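PDB 6IVH: segregation and condensation protein A from Thermococcus onnurineus, which is the kleisin subunit of an archaeal Smc-based condensin and probably helps to organise chromosomes, this chain being its N-terminal domain. Local coordinates for residues Glu7-Pro11 / Val12-Leu16; Leu50-Ser53 / Ala54-Leu58; Ile29-Val32 / Asp33-Glu36; Gln17-Met21 / Gly22-Pro26; Asp112-Met115 / Asp116-Glu120. All coordinates share one frame; numbering follows the deposited sequence.

Contact 1 (Glu7-Pro11 / Val12-Leu16); sequences EEITP and VDILL
T10 and D13 hold each other in a capping box at the start of helix 11-20, T10 standing at the N-cap. One carboxylate oxygen does most of the work. D13 OD2 accepts from the backbone, T10 N, at 2.9 Å in an almost straight bond (171°), on the anti side but tilted 30° from the carboxylate plane. It also accepts from the hydroxyl, T10 OG1, at 2.8 Å, and this second donor comes from nearly straight above the carboxylate plane, on the same face as the first. The return half of the box is slack: D13 N to T10 OG1 is weak at 3.4 Å. A chi1 of 63° puts OG1 where it can give to D13 OD2 and accept weakly from D13 N, while T10 N bonds from the main chain. With two bonds on OD2, the D13 side chain is fixed against the N-terminal turn, where its negative charge would probably be favoured by the helix dipole.

Behind the box, I9 CG2 rests on I14 CG1 at 3.8 Å, the two crossing at about a right angle, an apolar touch between the incoming loop and the helix. The first turn bonds are I14 N to T10 O, weak at 3.5 Å, and L15 N to P11 O at 3.2 Å.

The loop is held by backbone bonds from I9 to R51 and S53, while P11 packs on R55, A56 and A59 of helix 54-72. I14 faces Y38, R41 and L42 of helix 31-47, and V12 and L15 meet helix 107-120 through M115, F107 and L114.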
loop_
_atom_site.group_PDB
_atom_site.type_symbol
_atom_site.label_atom_id
_atom_site.label_comp_id
_atom_site.label_asym_id
_atom_site.label_seq_id
_atom_site.Cartn_x
_atom_site.Cartn_y
_atom_site.Cartn_z
ATOM N N GLU A 7 9.216 -4.562 -17.976
ATOM C CA GLU A 7 8.986 -5.177 -16.667
ATOM C C GLU A 7 9.080 -4.094 -15.600
ATOM O O GLU A 7 10.105 -3.424 -15.486
ATOM C CB GLU A 7 10.006 -6.280 -16.377
ATOM C CG GLU A 7 10.335 -7.177 -17.551
ATOM C CD GLU A 7 10.333 -8.642 -17.167
ATOM O OE1 GLU A 7 10.532 -9.494 -18.061
ATOM O OE2 GLU A 7 10.127 -8.937 -15.969
ATOM N N GLU A 8 8.024 -3.923 -14.808
ATOM C CA GLU A 8 7.944 -2.812 -13.873
ATOM C C GLU A 8 7.662 -3.313 -12.463
ATOM O O GLU A 8 7.059 -4.372 -12.270
ATOM C CB GLU A 8 6.861 -1.814 -14.302
ATOM C CG GLU A 8 7.153 -1.122 -15.624
ATOM C CD GLU A 8 5.962 -0.349 -16.157
ATOM O OE1 GLU A 8 4.813 -0.729 -15.844
ATOM O OE2 GLU A 8 6.176 0.640 -16.890
ATOM N N ILE A 9 8.115 -2.537 -11.480
ATOM C CA ILE A 9 7.793 -2.813 -10.084
ATOM C C ILE A 9 6.299 -2.599 -9.881
ATOM O O ILE A 9 5.773 -1.511 -10.141
ATOM C CB ILE A 9 8.611 -1.920 -9.140
ATOM C CG1 ILE A 9 10.111 -2.113 -9.367
ATOM C CG2 ILE A 9 8.251 -2.210 -7.693
ATOM C CD1 ILE A 9 10.587 -3.521 -9.153
ATOM N N THR A 10 5.618 -3.629 -9.421
ATOM C CA THR A 10 4.182 -3.590 -9.214
ATOM C C THR A 10 3.860 -3.302 -7.756
ATOM O O THR A 10 4.719 -3.445 -6.881
ATOM C CB THR A 10 3.557 -4.925 -9.633
ATOM O OG1 THR A 10 4.070 -5.972 -8.801
ATOM C CG2 THR A 10 3.879 -5.228 -11.091
ATOM N N PRO A 11 2.629 -2.872 -7.456
ATOM C CA PRO A 11 2.258 -2.662 -6.046
ATOM C C PRO A 11 2.440 -3.896 -5.183
ATOM O O PRO A 11 2.783 -3.772 -4.000
ATOM C CB PRO A 11 0.780 -2.254 -6.128
ATOM C CG PRO A 11 0.610 -1.699 -7.495
ATOM C CD PRO A 11 1.561 -2.447 -8.380
ATOM N N VAL A 12 2.219 -5.089 -5.740
ATOM C CA VAL A 12 2.369 -6.311 -4.958
ATOM C C VAL A 12 3.831 -6.539 -4.598
ATOM O O VAL A 12 4.149 -6.984 -3.487
ATOM C CB VAL A 12 1.777 -7.505 -5.726
ATOM C CG1 VAL A 12 1.875 -8.777 -4.897
ATOM C CG2 VAL A 12 0.332 -7.218 -6.115
ATOM N N ASP A 13 4.742 -6.230 -5.529
ATOM C CA ASP A 13 6.172 -6.387 -5.271
ATOM C C ASP A 13 6.593 -5.634 -4.015
ATOM O O ASP A 13 7.310 -6.173 -3.164
ATOM C CB ASP A 13 6.978 -5.901 -6.477
ATOM C CG ASP A 13 6.803 -6.783 -7.694
ATOM O OD1 ASP A 13 6.655 -8.010 -7.525
ATOM O OD2 ASP A 13 6.815 -6.246 -8.822
ATOM N N ILE A 14 6.155 -4.382 -3.883
ATOM C CA ILE A 14 6.552 -3.579 -2.732
ATOM C C ILE A 14 5.921 -4.121 -1.456
ATOM O O ILE A 14 6.575 -4.197 -0.407
ATOM C CB ILE A 14 6.194 -2.101 -2.968
ATOM C CG1 ILE A 14 6.913 -1.575 -4.214
ATOM C CG2 ILE A 14 6.537 -1.266 -1.744
ATOM C CD1 ILE A 14 6.555 -0.150 -4.582
ATOM N N LEU A 15 4.650 -4.522 -1.522
ATOM C CA LEU A 15 3.974 -5.015 -0.326
ATOM C C LEU A 15 4.559 -6.345 0.135
ATOM O O LEU A 15 4.756 -6.555 1.338
ATOM C CB LEU A 15 2.473 -5.142 -0.588
ATOM C CG LEU A 15 1.725 -3.823 -0.813
ATOM C CD1 LEU A 15 0.360 -4.068 -1.437
ATOM C CD2 LEU A 15 1.591 -3.060 0.500
ATOM N N LEU A 16 4.859 -7.248 -0.807
ATOM C CA LEU A 16 5.419 -8.548 -0.436
ATOM C C LEU A 16 6.801 -8.406 0.196
ATOM O O LEU A 16 7.130 -9.118 1.154
ATOM C CB LEU A 16 5.490 -9.474 -1.653
ATOM C CG LEU A 16 4.185 -10.048 -2.198
ATOM C CD1 LEU A 16 4.430 -10.877 -3.445
ATOM C CD2 LEU A 16 3.533 -10.887 -1.130
#

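Contact 2 (Leu50-Ser53 / Ala54-Leu58); sequences LRVS and ARAIL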
loop_
_atom_site.group_PDB
_atom_site.type_symbol
_atom_site.label_atom_id
_atom_site.label_comp_id
_atom_site.label_asym_id
_atom_site.label_seq_id
_atom_site.Cartn_x
_atom_site.Cartn_y
_atom_site.Cartn_z
ATOM N N LEU A 50 14.763 2.721 -11.137
ATOM C CA LEU A 50 14.236 1.461 -11.634
ATOM C C LEU A 50 12.809 1.645 -12.126
ATOM O O LEU A 50 12.080 2.524 -11.660
ATOM C CB LEU A 50 14.283 0.387 -10.549
ATOM C CG LEU A 50 15.596 0.342 -9.772
ATOM C CD1 LEU A 50 15.455 -0.532 -8.532
ATOM C CD2 LEU A 50 16.731 -0.136 -10.671
ATOM N N ARG A 51 12.419 0.804 -13.081
ATOM C CA ARG A 51 11.085 0.881 -13.660
ATOM C C ARG A 51 10.045 0.527 -12.607
ATOM O O ARG A 51 10.036 -0.590 -12.082
ATOM C CB ARG A 51 10.968 -0.066 -14.855
ATOM C CG ARG A 51 11.913 0.181 -16.022
ATOM C CD ARG A 51 11.339 -0.384 -17.301
ATOM N NE ARG A 51 12.334 -0.524 -18.362
ATOM C CZ ARG A 51 12.215 -1.368 -19.382
ATOM N NH1 ARG A 51 11.132 -2.126 -19.486
ATOM N NH2 ARG A 51 13.168 -1.447 -20.300
ATOM N N VAL A 52 9.180 1.485 -12.290
ATOM C CA VAL A 52 8.084 1.295 -11.350
ATOM C C VAL A 52 6.789 1.572 -12.097
ATOM O O VAL A 52 6.656 2.616 -12.749
ATOM C CB VAL A 52 8.230 2.205 -10.116
ATOM C CG1 VAL A 52 6.930 2.256 -9.328
ATOM C CG2 VAL A 52 9.366 1.716 -9.231
ATOM N N SER A 53 5.842 0.638 -12.018
ATOM C CA SER A 53 4.621 0.733 -12.804
ATOM C C SER A 53 3.758 1.905 -12.342
ATOM O O SER A 53 3.931 2.451 -11.247
ATOM C CB SER A 53 3.815 -0.564 -12.708
ATOM O OG SER A 53 3.289 -0.742 -11.404
ATOM N N ALA A 54 2.808 2.287 -13.202
ATOM C CA ALA A 54 1.864 3.339 -12.843
ATOM C C ALA A 54 0.964 2.912 -11.693
ATOM O O ALA A 54 0.606 3.743 -10.849
ATOM C CB ALA A 54 1.023 3.733 -14.058
ATOM N N ARG A 55 0.594 1.629 -11.637
ATOM C CA ARG A 55 -0.252 1.154 -10.547
ATOM C C ARG A 55 0.451 1.303 -9.205
ATOM O O ARG A 55 -0.180 1.660 -8.202
ATOM C CB ARG A 55 -0.659 -0.300 -10.790
ATOM C CG ARG A 55 -1.274 -0.537 -12.161
ATOM C CD ARG A 55 -1.640 -1.997 -12.388
ATOM N NE ARG A 55 -2.931 -2.349 -11.804
ATOM C CZ ARG A 55 -3.084 -3.131 -10.740
ATOM N NH1 ARG A 55 -2.022 -3.651 -10.138
ATOM N NH2 ARG A 55 -4.299 -3.398 -10.280
ATOM N N ALA A 56 1.760 1.047 -9.166
ATOM C CA ALA A 56 2.516 1.256 -7.936
ATOM C C ALA A 56 2.563 2.728 -7.548
ATOM O O ALA A 56 2.614 3.052 -6.355
ATOM C CB ALA A 56 3.932 0.699 -8.085
ATOM N N ILE A 57 2.550 3.628 -8.531
ATOM C CA ILE A 57 2.474 5.053 -8.228
ATOM C C ILE A 57 1.078 5.415 -7.739
ATOM O O ILE A 57 0.919 6.141 -6.751
ATOM C CB ILE A 57 2.878 5.882 -9.461
ATOM C CG1 ILE A 57 4.344 5.626 -9.826
ATOM C CG2 ILE A 57 2.632 7.358 -9.219
ATOM C CD1 ILE A 57 4.785 6.310 -11.103
ATOM N N LEU A 58 0.044 4.905 -8.416
ATOM C CA LEU A 58 -1.330 5.185 -8.012
ATOM C C LEU A 58 -1.657 4.571 -6.655
ATOM O O LEU A 58 -2.443 5.145 -5.891
ATOM C CB LEU A 58 -2.299 4.670 -9.077
ATOM C CG LEU A 58 -3.797 4.734 -8.770
ATOM C CD1 LEU A 58 -4.240 6.166 -8.524
ATOM C CD2 LEU A 58 -4.593 4.111 -9.904
#
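S53 and A56 make the polar part of this helix start. The hydroxyl S53 OG accepts from A56 N at 3.2 Å with an N-H...O angle of 159°, placed there by a chi1 of 68° that folds the oxygen back over its own main chain toward the first turn. The same hydroxyl is hydrogen-bonded to the carbonyl oxygen of I9, so it joins two backbones: it receives from the new helix and reaches the N-terminal segment as well. The S53 carbonyl takes the first regular helical bond, I57 N to S53 O at 3.3 Å.

This is an N-cap, with S53 directly before helix 54-72, and it ends the connection that leads from helix 31-47 into the next helix of the kleisin N-terminal domain.

Apolar contact lies alongside the cap. V52 CG1 touches the methyl A56 CB at 3.6 Å, and the same branch passes I57 CG1 more loosely, at 4.3 Å. I57 also lays its CG1 beside the S53 carbonyl, with CG1 to S53 O at 3.5 Å. V52 also packs on L42 and M45 of helix 31-47.

Charge enters through R55. Its CB lies 4.0 Å from S53 OG, but the chain bends at chi3 (82°) and carries the guanidinium group away from the cap to a salt bridge with E119 of helix 107-120.

Contact 3 (Ile29-Val32 / Asp33-Glu36); sequences IDIV and DLTE
I31 O and T35 OG1 meet at 2.5 Å, a short hydrogen bond in which the threonine hydroxyl donates to the carbonyl one helical turn earlier, nearly along the C=O axis. The same oxygen takes the backbone bond T35 N to I31 O, weak at 3.2 Å. T35 OG1 lies anti to its carbonyl carbon (chi1 -59°), which turns it to the preceding turn. L63 O of helix 54-72 also lies in hydrogen-bonding position, so the single hydroxyl hydrogen is probably shared between the two carbonyls. D30 O is satisfied by L34 N at 2.6 Å.

These bonds open helix 31-47 straight after strand 29-30, with D30 as the N-cap residue: D30 OD1 accepts from V32 N at 3.2 Å, the donor 34° out of the carboxylate plane. OD1 has a second, charged partner in R103 NE.

The other oxygen, D30 OD2, is hydrogen-bonded beyond these two segments, and comes within 2.9 Å of D33 OD2, two acceptors of like charge whose carboxylate planes are 45° apart. The nearby R103 would probably soften that repulsion. On the apolar side, I29 CG2 packs at 3.8 Å against L34 CG; the leucine's methyls go on to meet L15 and L18 of helix 11-20.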
loop_
_atom_site.group_PDB
_atom_site.type_symbol
_atom_site.label_atom_id
_atom_site.label_comp_id
_atom_site.label_asym_id
_atom_site.label_seq_id
_atom_site.Cartn_x
_atom_site.Cartn_y
_atom_site.Cartn_z
ATOM N N ILE A 29 -1.993 -5.445 10.013
ATOM C CA ILE A 29 -1.329 -4.362 9.300
ATOM C C ILE A 29 -1.927 -3.043 9.762
ATOM O O ILE A 29 -3.153 -2.892 9.813
ATOM C CB ILE A 29 -1.478 -4.527 7.778
ATOM C CG1 ILE A 29 -1.019 -5.916 7.328
ATOM C CG2 ILE A 29 -0.701 -3.441 7.050
ATOM C CD1 ILE A 29 -1.087 -6.109 5.831
ATOM N N ASP A 30 -1.069 -2.086 10.103
ATOM C CA ASP A 30 -1.509 -0.735 10.434
ATOM C C ASP A 30 -1.437 0.105 9.163
ATOM O O ASP A 30 -0.344 0.430 8.690
ATOM C CB ASP A 30 -0.647 -0.141 11.547
ATOM C CG ASP A 30 -1.267 1.103 12.169
ATOM O OD1 ASP A 30 -2.058 1.789 11.489
ATOM O OD2 ASP A 30 -0.960 1.393 13.346
ATOM N N ILE A 31 -2.603 0.461 8.613
ATOM C CA ILE A 31 -2.644 1.146 7.322
ATOM C C ILE A 31 -1.979 2.514 7.407
ATOM O O ILE A 31 -1.458 3.024 6.407
ATOM C CB ILE A 31 -4.097 1.248 6.811
ATOM C CG1 ILE A 31 -4.128 1.711 5.355
ATOM C CG2 ILE A 31 -4.906 2.200 7.670
ATOM C CD1 ILE A 31 -3.406 0.786 4.409
ATOM N N VAL A 32 -1.977 3.129 8.592
ATOM C CA VAL A 32 -1.276 4.396 8.768
ATOM C C VAL A 32 0.230 4.171 8.756
ATOM O O VAL A 32 0.981 4.899 8.096
ATOM C CB VAL A 32 -1.737 5.086 10.065
ATOM C CG1 VAL A 32 -0.956 6.371 10.295
ATOM C CG2 VAL A 32 -3.232 5.368 10.013
ATOM N N ASP A 33 0.694 3.150 9.478
ATOM C CA ASP A 33 2.120 2.849 9.495
ATOM C C ASP A 33 2.573 2.201 8.193
ATOM O O ASP A 33 3.727 2.373 7.786
ATOM C CB ASP A 33 2.450 1.946 10.683
ATOM C CG ASP A 33 2.044 2.560 12.010
ATOM O OD1 ASP A 33 1.901 3.801 12.076
ATOM O OD2 ASP A 33 1.870 1.802 12.989
ATOM N N LEU A 34 1.682 1.462 7.525
ATOM C CA LEU A 34 2.043 0.802 6.275
ATOM C C LEU A 34 2.236 1.802 5.142
ATOM O O LEU A 34 3.055 1.566 4.246
ATOM C CB LEU A 34 0.973 -0.227 5.900
ATOM C CG LEU A 34 1.150 -1.128 4.669
ATOM C CD1 LEU A 34 0.671 -0.465 3.378
ATOM C CD2 LEU A 34 2.594 -1.584 4.538
ATOM N N THR A 35 1.496 2.912 5.163
ATOM C CA THR A 35 1.515 3.839 4.036
ATOM C C THR A 35 2.900 4.442 3.832
ATOM O O THR A 35 3.418 4.468 2.709
ATOM C CB THR A 35 0.472 4.937 4.244
ATOM O OG1 THR A 35 -0.826 4.339 4.359
ATOM C CG2 THR A 35 0.476 5.904 3.068
ATOM N N GLU A 36 3.526 4.924 4.907
ATOM C CA GLU A 36 4.836 5.546 4.749
ATOM C C GLU A 36 5.925 4.511 4.489
ATOM O O GLU A 36 6.905 4.811 3.802
ATOM C CB GLU A 36 5.179 6.398 5.975
ATOM C CG GLU A 36 6.394 7.316 5.786
ATOM C CD GLU A 36 6.217 8.330 4.661
ATOM O OE1 GLU A 36 5.059 8.630 4.300
ATOM O OE2 GLU A 36 7.240 8.831 4.146
#

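Contact 4 (Gln17-Met21 / Gly22-Pro26); sequences QLVQM and GKVDP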
loop_
_atom_site.group_PDB
_atom_site.type_symbol
_atom_site.label_atom_id
_atom_site.label_comp_id
_atom_site.label_asym_id
_atom_site.label_seq_id
_atom_site.Cartn_x
_atom_site.Cartn_y
_atom_site.Cartn_z
ATOM N N GLN A 17 7.633 -7.514 -0.342
ATOM C CA GLN A 17 8.969 -7.313 0.209
ATOM C C GLN A 17 8.910 -6.694 1.601
ATOM O O GLN A 17 9.806 -6.920 2.422
ATOM C CB GLN A 17 9.797 -6.440 -0.740
ATOM C CG GLN A 17 11.270 -6.260 -0.336
ATOM C CD GLN A 17 11.508 -5.049 0.552
ATOM O OE1 GLN A 17 10.707 -4.110 0.581
ATOM N NE2 GLN A 17 12.618 -5.065 1.281
ATOM N N LEU A 18 7.874 -5.900 1.876
ATOM C CA LEU A 18 7.660 -5.407 3.233
ATOM C C LEU A 18 7.273 -6.545 4.166
ATOM O O LEU A 18 7.732 -6.604 5.311
ATOM C CB LEU A 18 6.583 -4.319 3.240
ATOM C CG LEU A 18 6.915 -2.977 2.582
ATOM C CD1 LEU A 18 5.695 -2.065 2.583
ATOM C CD2 LEU A 18 8.081 -2.317 3.295
ATOM N N VAL A 19 6.428 -7.460 3.690
ATOM C CA VAL A 19 6.075 -8.631 4.483
ATOM C C VAL A 19 7.280 -9.551 4.636
ATOM O O VAL A 19 7.605 -10.000 5.740
ATOM C CB VAL A 19 4.885 -9.368 3.844
ATOM C CG1 VAL A 19 4.653 -10.699 4.537
ATOM C CG2 VAL A 19 3.636 -8.505 3.896
ATOM N N GLN A 20 7.966 -9.835 3.526
ATOM C CA GLN A 20 9.021 -10.844 3.536
ATOM C C GLN A 20 10.232 -10.400 4.349
ATOM O O GLN A 20 10.965 -11.247 4.874
ATOM C CB GLN A 20 9.421 -11.183 2.098
ATOM C CG GLN A 20 10.453 -12.284 1.972
ATOM C CD GLN A 20 11.855 -11.740 1.780
ATOM O OE1 GLN A 20 12.038 -10.630 1.279
ATOM N NE2 GLN A 20 12.852 -12.517 2.184
HETATM N N MSE A 21 10.456 -9.096 4.477
HETATM C CA MSE A 21 11.572 -8.591 5.273
HETATM C C MSE A 21 11.144 -8.298 6.707
HETATM O O MSE A 21 11.871 -7.654 7.461
HETATM C CB MSE A 21 12.174 -7.341 4.625
HETATM C CG MSE A 21 12.828 -7.610 3.280
HETATM SE SE MSE A 21 14.062 -9.122 3.331
HETATM C CE MSE A 21 15.619 -8.270 2.546
ATOM N N GLY A 22 9.964 -8.789 7.078
ATOM C CA GLY A 22 9.475 -8.629 8.434
ATOM C C GLY A 22 9.239 -7.198 8.860
ATOM O O GLY A 22 9.413 -6.875 10.039
ATOM N N LYS A 23 8.850 -6.324 7.931
ATOM C CA LYS A 23 8.571 -4.934 8.268
ATOM C C LYS A 23 7.124 -4.695 8.672
ATOM O O LYS A 23 6.849 -3.724 9.384
ATOM C CB LYS A 23 8.925 -4.018 7.094
ATOM C CG LYS A 23 10.413 -3.757 6.939
ATOM C CD LYS A 23 10.671 -2.629 5.952
ATOM C CE LYS A 23 12.145 -2.256 5.905
ATOM N NZ LYS A 23 12.661 -1.822 7.235
ATOM N N VAL A 24 6.193 -5.542 8.229
ATOM C CA VAL A 24 4.797 -5.463 8.637
ATOM C C VAL A 24 4.353 -6.849 9.084
ATOM O O VAL A 24 4.917 -7.869 8.683
ATOM C CB VAL A 24 3.875 -4.938 7.512
ATOM C CG1 VAL A 24 4.445 -3.675 6.890
ATOM C CG2 VAL A 24 3.661 -6.004 6.452
ATOM N N ASP A 25 3.334 -6.878 9.938
ATOM C CA ASP A 25 2.745 -8.144 10.344
ATOM C C ASP A 25 1.585 -8.477 9.418
ATOM O O ASP A 25 0.608 -7.717 9.370
ATOM C CB ASP A 25 2.266 -8.091 11.783
ATOM C CG ASP A 25 1.677 -9.410 12.244
ATOM O OD1 ASP A 25 1.998 -10.445 11.626
ATOM O OD2 ASP A 25 0.909 -9.434 13.227
ATOM N N PRO A 26 1.646 -9.585 8.673
ATOM C CA PRO A 26 0.582 -9.873 7.696
ATOM C C PRO A 26 -0.797 -10.010 8.312
ATOM O O PRO A 26 -1.797 -9.795 7.615
ATOM C CB PRO A 26 1.043 -11.191 7.058
ATOM C CG PRO A 26 2.505 -11.268 7.333
ATOM C CD PRO A 26 2.723 -10.587 8.640
#
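The backbone of L18 to K23 closes helix 11-20 with a Schellman motif: K23 N bonds L18 O at 2.9 Å, nearly in line with the carbonyl, and G22 N bonds V19 O at 3.0 Å from well above the carbonyl plane. G22 is the C-prime residue, and its positive phi of 63° turns the chain out of the helix in a conformation that favours glycine. L18 O takes a further, weak bond from V24 N at 3.5 Å, so it accepts from two successive residues beyond the turn, K23 and, weakly, V24.

The reversal brings side chains from beyond the turn back over the helix end. L18 lies obliquely across K23, with the leucine methyl CD2 at 3.7 Å from K23 CD; the aliphatic part of the lysine thus does the touching, while the chain leads its amino group away from the helix end. V24 meets V19 at about a right angle, CG2 to CG2 at 3.6 Å. V24 presents this methyl because chi1 of -49° sets CG2 between its backbone N and carbonyl carbon, while CG1 lies 4.3 Å from L18 CB.

The hydrophobic contact continues outside the turn, where L18 and V24 both pack on L34 of helix 31-47 and V24 also touches K37. The turn thereby joins the end of the first helix to the loop that leads into strand 29-30. Farther along that loop, the proline ring reaches obliquely across V19, P26 CG lying 3.6 Å from V19 CG1.

Contact 5 (Asp112-Met115 / Asp116-Glu120); sequences DALM and DALEE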
loop_
_atom_site.group_PDB
_atom_site.type_symbol
_atom_site.label_atom_id
_atom_site.label_comp_id
_atom_site.label_asym_id
_atom_site.label_seq_id
_atom_site.Cartn_x
_atom_site.Cartn_y
_atom_site.Cartn_z
ATOM N N ASP A 112 -7.051 -7.077 -1.558
ATOM C CA ASP A 112 -8.341 -6.907 -2.222
ATOM C C ASP A 112 -8.807 -5.458 -2.161
ATOM O O ASP A 112 -9.322 -4.925 -3.150
ATOM C CB ASP A 112 -9.385 -7.832 -1.594
ATOM C CG ASP A 112 -9.347 -9.237 -2.171
ATOM O OD1 ASP A 112 -8.603 -10.086 -1.634
ATOM O OD2 ASP A 112 -10.064 -9.492 -3.163
ATOM N N ALA A 113 -8.633 -4.804 -1.009
ATOM C CA ALA A 113 -9.063 -3.416 -0.873
ATOM C C ALA A 113 -8.277 -2.496 -1.800
ATOM O O ALA A 113 -8.849 -1.582 -2.408
ATOM C CB ALA A 113 -8.919 -2.962 0.580
ATOM N N LEU A 114 -6.967 -2.723 -1.929
ATOM C CA LEU A 114 -6.158 -1.850 -2.773
ATOM C C LEU A 114 -6.421 -2.109 -4.253
ATOM O O LEU A 114 -6.549 -1.163 -5.040
ATOM C CB LEU A 114 -4.675 -2.026 -2.443
ATOM C CG LEU A 114 -3.681 -1.296 -3.342
ATOM C CD1 LEU A 114 -3.916 0.198 -3.292
ATOM C CD2 LEU A 114 -2.251 -1.613 -2.944
HETATM N N MSE A 115 -6.508 -3.375 -4.651
HETATM C CA MSE A 115 -6.767 -3.724 -6.049
HETATM C C MSE A 115 -8.168 -3.315 -6.498
HETATM O O MSE A 115 -8.387 -3.032 -7.676
HETATM C CB MSE A 115 -6.567 -5.225 -6.277
HETATM C CG MSE A 115 -5.437 -5.579 -7.242
HETATM SE SE MSE A 115 -3.746 -4.703 -6.831
HETATM C CE MSE A 115 -3.090 -5.904 -5.449
ATOM N N ASP A 116 -9.120 -3.289 -5.562
ATOM C CA ASP A 116 -10.446 -2.775 -5.892
ATOM C C ASP A 116 -10.405 -1.271 -6.124
ATOM O O ASP A 116 -11.082 -0.756 -7.022
ATOM C CB ASP A 116 -11.445 -3.121 -4.786
ATOM C CG ASP A 116 -12.075 -4.491 -4.975
ATOM O OD1 ASP A 116 -11.995 -5.039 -6.095
ATOM O OD2 ASP A 116 -12.657 -5.016 -4.002
ATOM N N ALA A 117 -9.613 -0.550 -5.327
ATOM C CA ALA A 117 -9.470 0.885 -5.537
ATOM C C ALA A 117 -8.649 1.189 -6.782
ATOM O O ALA A 117 -8.895 2.198 -7.454
ATOM C CB ALA A 117 -8.834 1.537 -4.309
ATOM N N LEU A 118 -7.676 0.335 -7.105
ATOM C CA LEU A 118 -6.850 0.567 -8.286
ATOM C C LEU A 118 -7.657 0.412 -9.569
ATOM O O LEU A 118 -7.495 1.200 -10.508
ATOM C CB LEU A 118 -5.654 -0.384 -8.285
ATOM C CG LEU A 118 -4.481 -0.011 -7.377
ATOM C CD1 LEU A 118 -3.555 -1.194 -7.181
ATOM C CD2 LEU A 118 -3.718 1.161 -7.963
ATOM N N GLU A 119 -8.535 -0.591 -9.628
ATOM C CA GLU A 119 -9.264 -0.861 -10.862
ATOM C C GLU A 119 -10.435 0.085 -11.091
ATOM O O GLU A 119 -10.816 0.303 -12.246
ATOM C CB GLU A 119 -9.755 -2.310 -10.883
ATOM C CG GLU A 119 -8.844 -3.252 -11.667
ATOM C CD GLU A 119 -7.572 -3.607 -10.918
ATOM O OE1 GLU A 119 -6.497 -3.091 -11.292
ATOM O OE2 GLU A 119 -7.644 -4.413 -9.966
ATOM N N GLU A 120 -11.015 0.654 -10.037
ATOM C CA GLU A 120 -12.050 1.659 -10.229
ATOM C C GLU A 120 -11.490 3.071 -10.332
ATOM O O GLU A 120 -12.230 3.991 -10.696
ATOM C CB GLU A 120 -13.087 1.592 -9.101
ATOM C CG GLU A 120 -14.416 0.980 -9.537
ATOM C CD GLU A 120 -15.581 1.432 -8.677
ATOM O OE1 GLU A 120 -15.847 0.788 -7.639
ATOM O OE2 GLU A 120 -16.230 2.438 -9.038
#
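L118 sits between two neighbours of the preceding turn, M115 and L114, and crosses both of them obliquely. Its CD1 methyl is the shared point, 3.5 Å from the selenium of M115, a selenomethionine, and 3.8 Å from L114 CG. The chi2 bend of M115 (51°) brings SE to L118; the bend at chi3 turns only CE. In L114 a chi1 of 174° sends CG along the helix toward L118 CD1.

E119 takes a different course, lying side by side with M115 and pointing the same way. A bend at chi2 curls its carboxylate back over the helix, where OE2 comes within 2.8 Å of M115 O, an approach of two acceptors. That carbonyl already receives E119 N at 3.1 Å. The other oxygen, E119 OE1, is paired with R55 of helix 54-72.

All this lies on helix 107-120, within a stretch predicted as coiled coil. L118 also packs on L58 and I62 of helix 54-72, and M115 on V12 of helix 11-20. The apolar side of the helix thus faces its neighbours; the exposed E119 is paired with R55, and the close approach of OE2 to M115 O, unfavourable for two acceptors, is doubtful as modelled.

In the fold
Contacts 1 and 2 form adjoining helix starts, their centres 8 Å apart, joined by two probable backbone bonds, I9 N to R51 O at 2.8 Å and I9 O to S53 N at 2.9 Å. Contact 5 touches both: M115 CE reaches V12 CG2 of contact 1 at 3.7 Å, and E119 OE1 reaches R55 NH2 of contact 2 in a salt bridge. Contact 4 closes the helix that contact 1 opens, with centres 13 Å apart. L34 of contact 3 ties these two together, touching L15 of contact 1 and L18 and V24 of contact 4. Contacts 2 and 3 do not touch, their nearest atoms being about 9 Å apart.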